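PDB 2X48: Cag38821, which is of unknown function but probably binds DNA, as a small helix-turn-helix protein of an archaeal rudivirus. Local coordinates for residues Glu17-Ala28 with Leu41-Leu52. Residues are numbered along the deposited sequence; the frame is centred on the assembly and turned at random.
Sequences EDDLVSVAHELA and LGVSERKVRRYL
Tyr51 enters helix 17-28 as a knob among Glu17, Leu20, Val21 and Ala24. Val21 CG2 lies over one face of its ring, 3.8 Å from the centroid and 26° off the normal, which meets the geometry of a CH-pi contact. At the ring edge, in its plane, Tyr51 OH donates over 2.8 Å to Glu17 OE2, meeting the anti lone pair of that oxygen, the one turned away from the other carboxylate oxygen; the carboxylate is turned steeply against the ring. Glu17 reaches that far because CG stands anti to the backbone N (chi1 -166°) and the chain beyond runs extended. The same oxygen takes a second, weak bond from Lys47 NZ at 3.5 Å, a long salt bridge that may add to the stability of the charged carboxylate. At the other end of the ring's residue, His25 NE2 donates to Tyr51 O at 2.9 Å, in a bent bond from above the carbonyl plane. Leu52 continues the seam, its CD2 3.8 Å from Ala28 CB.

A second knob, Leu41, fits among Leu20, Val23, Ala24 and Leu27; its CD2 comes to 3.5 Å from Val23 CG1. Behind it, Ile5 of strand 3-7 touches Leu41, while Ile37 of helix 34-41 touches Leu27 and Val48. Gly42, just past helix 34-41, breaks the helical path with a positive phi, and Ser44 N-caps the next helix through a weak bond from Lys47 N. The axes of helices 17-28 and 45-52 cross at -81°, 9.2 Å apart. Three short helices, the last two joined by a tight turn and the last packed across the first, are consistent with a helix-turn-helix domain, here preceded by a beta-hairpin.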
ATOM      1  N   GLU A  17      -3.444  -2.396   9.815  1.00 62.81           N
ATOM      2  CA  GLU A  17      -3.891  -2.791   8.479  1.00 63.25           C
ATOM      3  C   GLU A  17      -4.735  -1.691   7.817  1.00 63.05           C
ATOM      4  O   GLU A  17      -4.693  -1.540   6.600  1.00 62.96           O
ATOM      5  CB  GLU A  17      -4.647  -4.131   8.505  1.00 68.83           C
ATOM      6  CG  GLU A  17      -4.821  -4.743   7.111  1.00 72.06           C
ATOM      7  CD  GLU A  17      -5.446  -6.132   7.102  1.00 79.86           C
ATOM      8  OE1 GLU A  17      -5.926  -6.608   8.155  1.00 83.24           O
ATOM      9  OE2 GLU A  17      -5.458  -6.753   6.019  1.00 84.92           O
ATOM     10  N   ASP A  18      -5.487  -0.923   8.608  1.00 65.16           N
ATOM     11  CA  ASP A  18      -6.257   0.211   8.068  1.00 67.91           C
ATOM     12  C   ASP A  18      -5.336   1.232   7.371  1.00 62.83           C
ATOM     13  O   ASP A  18      -5.731   1.868   6.387  1.00 64.99           O
ATOM     14  CB  ASP A  18      -7.091   0.896   9.168  1.00 73.69           C
ATOM     15  CG  ASP A  18      -8.375   0.131   9.509  1.00 82.44           C
ATOM     16  OD1 ASP A  18      -8.620  -0.119  10.710  1.00 86.68           O
ATOM     17  OD2 ASP A  18      -9.145  -0.212   8.585  1.00 87.29           O
ATOM     18  N   ASP A  19      -4.113   1.368   7.879  1.00 57.89           N
ATOM     19  CA  ASP A  19      -3.117   2.245   7.281  1.00 53.96           C
ATOM     20  C   ASP A  19      -2.614   1.673   5.959  1.00 52.25           C
ATOM     21  O   ASP A  19      -2.336   2.424   5.019  1.00 51.23           O
ATOM     22  CB  ASP A  19      -1.929   2.463   8.232  1.00 52.35           C
ATOM     23  CG  ASP A  19      -2.321   3.175   9.541  1.00 56.63           C
ATOM     24  OD1 ASP A  19      -3.433   3.759   9.624  1.00 61.83           O
ATOM     25  OD2 ASP A  19      -1.507   3.149  10.493  1.00 57.91           O
ATOM     26  N   LEU A  20      -2.478   0.350   5.886  1.00 46.74           N
ATOM     27  CA  LEU A  20      -2.024  -0.293   4.650  1.00 44.25           C
ATOM     28  C   LEU A  20      -3.039  -0.041   3.559  1.00 43.10           C
ATOM     29  O   LEU A  20      -2.671   0.276   2.423  1.00 41.30           O
ATOM     30  CB  LEU A  20      -1.825  -1.809   4.811  1.00 45.64           C
ATOM     31  CG  LEU A  20      -0.581  -2.347   5.525  1.00 47.01           C
ATOM     32  CD1 LEU A  20      -0.674  -3.870   5.626  1.00 49.43           C
ATOM     33  CD2 LEU A  20       0.708  -1.930   4.814  1.00 45.20           C
ATOM     34  N   VAL A  21      -4.319  -0.187   3.895  1.00 45.42           N
ATOM     35  CA  VAL A  21      -5.390   0.084   2.928  1.00 45.37           C
ATOM     36  C   VAL A  21      -5.251   1.505   2.386  1.00 44.05           C
ATOM     37  O   VAL A  21      -5.239   1.705   1.172  1.00 42.79           O
ATOM     38  CB  VAL A  21      -6.783  -0.120   3.549  1.00 49.68           C
ATOM     39  CG1 VAL A  21      -7.869   0.456   2.638  1.00 50.53           C
ATOM     40  CG2 VAL A  21      -7.023  -1.608   3.819  1.00 51.39           C
ATOM     41  N   SER A  22      -5.101   2.476   3.287  1.00 45.34           N
ATOM     42  CA  SER A  22      -4.952   3.876   2.906  1.00 45.31           C
ATOM     43  C   SER A  22      -3.784   4.113   1.956  1.00 42.66           C
ATOM     44  O   SER A  22      -3.934   4.830   0.968  1.00 42.49           O
ATOM     45  CB  SER A  22      -4.800   4.754   4.136  1.00 48.31           C
ATOM     46  OG  SER A  22      -6.057   5.014   4.726  1.00 51.98           O
ATOM     47  N   VAL A  23      -2.632   3.510   2.243  1.00 41.51           N
ATOM     48  CA  VAL A  23      -1.468   3.638   1.361  1.00 39.73           C
ATOM     49  C   VAL A  23      -1.745   2.979   0.005  1.00 38.00           C
ATOM     50  O   VAL A  23      -1.421   3.536  -1.045  1.00 37.15           O
ATOM     51  CB  VAL A  23      -0.209   3.024   1.987  1.00 40.00           C
ATOM     52  CG1 VAL A  23       0.952   3.017   0.984  1.00 39.21           C
ATOM     53  CG2 VAL A  23       0.182   3.804   3.234  1.00 42.60           C
ATOM     54  N   ALA A  24      -2.364   1.804   0.037  1.00 38.28           N
ATOM     55  CA  ALA A  24      -2.737   1.095  -1.172  1.00 37.52           C
ATOM     56  C   ALA A  24      -3.561   2.012  -2.048  1.00 38.18           C
ATOM     57  O   ALA A  24      -3.275   2.151  -3.238  1.00 37.05           O
ATOM     58  CB  ALA A  24      -3.525  -0.166  -0.833  1.00 39.07           C
ATOM     59  N   HIS A  25      -4.575   2.643  -1.454  1.00 41.06           N
ATOM     60  CA  HIS A  25      -5.455   3.584  -2.184  1.00 43.23           C
ATOM     61  C   HIS A  25      -4.675   4.730  -2.814  1.00 42.74           C
ATOM     62  O   HIS A  25      -4.950   5.092  -3.961  1.00 43.52           O
ATOM     63  CB  HIS A  25      -6.549   4.183  -1.282  1.00 46.77           C
ATOM     64  CG  HIS A  25      -7.639   3.222  -0.911  1.00 50.53           C
ATOM     65  ND1 HIS A  25      -8.532   3.475   0.112  1.00 55.31           N
ATOM     66  CD2 HIS A  25      -7.977   2.009  -1.413  1.00 51.53           C
ATOM     67  CE1 HIS A  25      -9.378   2.464   0.213  1.00 57.84           C
ATOM     68  NE2 HIS A  25      -9.062   1.562  -0.700  1.00 55.55           N
ATOM     69  N   GLU A  26      -3.727   5.307  -2.073  1.00 42.79           N
ATOM     70  CA  GLU A  26      -2.909   6.412  -2.602  1.00 43.57           C
ATOM     71  C   GLU A  26      -2.040   5.962  -3.765  1.00 41.02           C
ATOM     72  O   GLU A  26      -1.903   6.668  -4.760  1.00 42.35           O
ATOM     73  CB  GLU A  26      -2.017   7.057  -1.530  1.00 45.38           C
ATOM     74  CG  GLU A  26      -2.655   8.248  -0.802  1.00 50.65           C
ATOM     75  CD  GLU A  26      -1.673   9.379  -0.464  1.00 55.78           C
ATOM     76  OE1 GLU A  26      -2.016  10.166   0.444  1.00 61.44           O
ATOM     77  OE2 GLU A  26      -0.583   9.501  -1.092  1.00 54.55           O
ATOM     78  N   LEU A  27      -1.434   4.798  -3.637  1.00 38.65           N
ATOM     79  CA  LEU A  27      -0.491   4.355  -4.654  1.00 37.53           C
ATOM     80  C   LEU A  27      -1.230   4.016  -5.953  1.00 37.01           C
ATOM     81  O   LEU A  27      -0.734   4.286  -7.053  1.00 37.40           O
ATOM     82  CB  LEU A  27       0.346   3.181  -4.138  1.00 36.31           C
ATOM     83  CG  LEU A  27       1.253   3.514  -2.950  1.00 37.49           C
ATOM     84  CD1 LEU A  27       1.890   2.239  -2.385  1.00 37.17           C
ATOM     85  CD2 LEU A  27       2.337   4.534  -3.327  1.00 38.36           C
ATOM     86  N   ALA A  28      -2.421   3.448  -5.825  1.00 36.87           N
ATOM     87  CA  ALA A  28      -3.254   3.148  -6.991  1.00 37.76           C
ATOM     88  C   ALA A  28      -3.584   4.425  -7.745  1.00 39.39           C
ATOM     89  O   ALA A  28      -3.427   4.496  -8.961  1.00 40.28           O
ATOM     90  CB  ALA A  28      -4.548   2.437  -6.560  1.00 38.75           C
ATOM     91  N   LEU A  41       4.241  -2.731   0.004  1.00 54.05           N
ATOM     92  CA  LEU A  41       3.582  -2.900   1.306  1.00 55.16           C
ATOM     93  C   LEU A  41       3.923  -4.226   2.008  1.00 60.29           C
ATOM     94  O   LEU A  41       3.659  -4.391   3.206  1.00 62.87           O
ATOM     95  CB  LEU A  41       2.054  -2.811   1.141  1.00 52.86           C
ATOM     96  CG  LEU A  41       1.438  -1.551   0.515  1.00 49.37           C
ATOM     97  CD1 LEU A  41      -0.072  -1.605   0.604  1.00 49.56           C
ATOM     98  CD2 LEU A  41       1.948  -0.303   1.182  1.00 49.45           C
ATOM     99  N   GLY A  42       4.485  -5.178   1.270  1.00 62.99           N
ATOM    100  CA  GLY A  42       4.862  -6.464   1.848  1.00 69.52           C
ATOM    101  C   GLY A  42       3.687  -7.398   2.058  1.00 71.05           C
ATOM    102  O   GLY A  42       3.697  -8.234   2.967  1.00 76.75           O
ATOM    103  N   VAL A  43       2.678  -7.253   1.205  1.00 67.00           N
ATOM    104  CA  VAL A  43       1.526  -8.149   1.183  1.00 69.23           C
ATOM    105  C   VAL A  43       1.412  -8.818  -0.189  1.00 69.67           C
ATOM    106  O   VAL A  43       2.231  -8.577  -1.081  1.00 68.48           O
ATOM    107  CB  VAL A  43       0.214  -7.400   1.523  1.00 66.01           C
ATOM    108  CG1 VAL A  43       0.306  -6.783   2.906  1.00 67.02           C
ATOM    109  CG2 VAL A  43      -0.102  -6.343   0.470  1.00 60.01           C
ATOM    110  N   SER A  44       0.408  -9.677  -0.339  1.00 72.56           N
ATOM    111  CA  SER A  44       0.158 -10.364  -1.603  1.00 73.99           C
ATOM    112  C   SER A  44      -0.700  -9.505  -2.524  1.00 68.20           C
ATOM    113  O   SER A  44      -1.319  -8.535  -2.097  1.00 64.31           O
ATOM    114  CB  SER A  44      -0.527 -11.708  -1.360  1.00 81.19           C
ATOM    115  OG  SER A  44      -1.831 -11.530  -0.845  1.00 80.76           O
ATOM    116  N   GLU A  45      -0.723  -9.878  -3.798  1.00 68.88           N
ATOM    117  CA  GLU A  45      -1.549  -9.199  -4.786  1.00 64.98           C
ATOM    118  C   GLU A  45      -3.041  -9.373  -4.477  1.00 66.36           C
ATOM    119  O   GLU A  45      -3.837  -8.484  -4.758  1.00 63.27           O
ATOM    120  CB  GLU A  45      -1.212  -9.691  -6.200  1.00 67.04           C
ATOM    121  CG  GLU A  45       0.216  -9.341  -6.636  1.00 66.67           C
ATOM    122  CD  GLU A  45       0.488  -9.595  -8.114  1.00 69.05           C
ATOM    123  OE1 GLU A  45      -0.326  -9.170  -8.961  1.00 67.03           O
ATOM    124  OE2 GLU A  45       1.537 -10.204  -8.428  1.00 74.38           O
ATOM    125  N   ARG A  46      -3.405 -10.499  -3.871  1.00 72.29           N
ATOM    126  CA  ARG A  46      -4.786 -10.741  -3.456  1.00 75.54           C
ATOM    127  C   ARG A  46      -5.249  -9.758  -2.384  1.00 73.28           C
ATOM    128  O   ARG A  46      -6.341  -9.201  -2.491  1.00 73.30           O
ATOM    129  CB  ARG A  46      -4.954 -12.180  -2.975  1.00 83.83           C
ATOM    130  CG  ARG A  46      -4.844 -13.168  -4.105  1.00 88.20           C
ATOM    131  CD  ARG A  46      -4.773 -14.607  -3.621  1.00 99.61           C
ATOM    132  NE  ARG A  46      -6.023 -15.079  -3.028  1.00106.77           N
ATOM    133  CZ  ARG A  46      -7.122 -15.400  -3.712  1.00111.61           C
ATOM    134  NH1 ARG A  46      -7.169 -15.280  -5.038  1.00109.62           N
ATOM    135  NH2 ARG A  46      -8.194 -15.839  -3.059  1.00118.95           N
ATOM    136  N   LYS A  47      -4.424  -9.551  -1.360  1.00 72.52           N
ATOM    137  CA  LYS A  47      -4.715  -8.558  -0.319  1.00 70.96           C
ATOM    138  C   LYS A  47      -4.900  -7.161  -0.923  1.00 65.18           C
ATOM    139  O   LYS A  47      -5.847  -6.449  -0.587  1.00 66.05           O
ATOM    140  CB  LYS A  47      -3.590  -8.521   0.722  1.00 71.09           C
ATOM    141  CG  LYS A  47      -3.665  -9.605   1.778  1.00 78.45           C
ATOM    142  CD  LYS A  47      -4.684  -9.264   2.856  1.00 82.09           C
ATOM    143  CE  LYS A  47      -4.658 -10.277   3.982  1.00 90.76           C
ATOM    144  NZ  LYS A  47      -5.766 -10.066   4.956  1.00 96.84           N
ATOM    145  N   VAL A  48      -3.992  -6.785  -1.820  1.00 60.69           N
ATOM    146  CA  VAL A  48      -4.065  -5.490  -2.496  1.00 56.21           C
ATOM    147  C   VAL A  48      -5.352  -5.352  -3.316  1.00 57.57           C
ATOM    148  O   VAL A  48      -5.969  -4.298  -3.303  1.00 57.04           O
ATOM    149  CB  VAL A  48      -2.846  -5.235  -3.417  1.00 52.82           C
ATOM    150  CG1 VAL A  48      -2.995  -3.893  -4.134  1.00 49.52           C
ATOM    151  CG2 VAL A  48      -1.532  -5.290  -2.626  1.00 52.68           C
ATOM    152  N   ARG A  49      -5.766  -6.404  -4.019  1.00 60.48           N
ATOM    153  CA  ARG A  49      -7.018  -6.362  -4.776  1.00 63.09           C
ATOM    154  C   ARG A  49      -8.198  -6.120  -3.831  1.00 67.49           C
ATOM    155  O   ARG A  49      -9.050  -5.285  -4.122  1.00 68.74           O
ATOM    156  CB  ARG A  49      -7.216  -7.632  -5.624  1.00 66.67           C
ATOM    157  CG  ARG A  49      -6.180  -7.791  -6.753  1.00 64.02           C
ATOM    158  CD  ARG A  49      -6.636  -8.674  -7.909  1.00 68.06           C
ATOM    159  NE  ARG A  49      -7.099 -10.001  -7.487  1.00 74.36           N
ATOM    160  CZ  ARG A  49      -6.315 -11.051  -7.226  1.00 77.54           C
ATOM    161  NH1 ARG A  49      -6.860 -12.206  -6.851  1.00 84.34           N
ATOM    162  NH2 ARG A  49      -4.991 -10.958  -7.325  1.00 75.41           N
ATOM    163  N   ARG A  50      -8.228  -6.825  -2.699  1.00 71.04           N
ATOM    164  CA  ARG A  50      -9.227  -6.576  -1.646  1.00 76.43           C
ATOM    165  C   ARG A  50      -9.196  -5.131  -1.181  1.00 74.09           C
ATOM    166  O   ARG A  50     -10.237  -4.515  -0.969  1.00 78.64           O
ATOM    167  CB  ARG A  50      -8.959  -7.436  -0.411  1.00 80.39           C
ATOM    168  CG  ARG A  50      -9.211  -8.908  -0.559  1.00 85.97           C
ATOM    169  CD  ARG A  50      -8.608  -9.662   0.643  1.00 90.74           C
ATOM    170  NE  ARG A  50      -9.293 -10.919   0.957  1.00100.41           N
ATOM    171  CZ  ARG A  50      -8.899 -11.773   1.903  1.00106.56           C
ATOM    172  NH1 ARG A  50      -7.809 -11.513   2.632  1.00103.75           N
ATOM    173  NH2 ARG A  50      -9.590 -12.893   2.124  1.00115.50           N
ATOM    174  N   TYR A  51      -7.994  -4.606  -0.982  1.00 68.36           N
ATOM    175  CA  TYR A  51      -7.841  -3.249  -0.473  1.00 66.86           C
ATOM    176  C   TYR A  51      -8.424  -2.226  -1.431  1.00 66.45           C
ATOM    177  O   TYR A  51      -9.102  -1.298  -1.005  1.00 70.16           O
ATOM    178  CB  TYR A  51      -6.368  -2.916  -0.219  1.00 61.44           C
ATOM    179  CG  TYR A  51      -5.696  -3.664   0.920  1.00 62.90           C
ATOM    180  CD1 TYR A  51      -6.430  -4.393   1.860  1.00 69.09           C
ATOM    181  CD2 TYR A  51      -4.313  -3.600   1.077  1.00 59.34           C
ATOM    182  CE1 TYR A  51      -5.800  -5.054   2.900  1.00 71.43           C
ATOM    183  CE2 TYR A  51      -3.675  -4.253   2.112  1.00 61.74           C
ATOM    184  CZ  TYR A  51      -4.423  -4.981   3.021  1.00 67.68           C
ATOM    185  OH  TYR A  51      -3.788  -5.627   4.053  1.00 71.08           O
ATOM    186  N   LEU A  52      -8.177  -2.412  -2.722  1.00 63.25           N
ATOM    187  CA  LEU A  52      -8.577  -1.438  -3.736  1.00 63.12           C
ATOM    188  C   LEU A  52     -10.066  -1.468  -4.052  1.00 69.83           C
ATOM    189  O   LEU A  52     -10.566  -0.557  -4.705  1.00 71.86           O
ATOM    190  CB  LEU A  52      -7.767  -1.628  -5.024  1.00 58.53           C
ATOM    191  CG  LEU A  52      -6.250  -1.495  -4.880  1.00 53.33           C
ATOM    192  CD1 LEU A  52      -5.596  -1.604  -6.231  1.00 50.93           C
ATOM    193  CD2 LEU A  52      -5.878  -0.191  -4.210  1.00 52.48           C
TER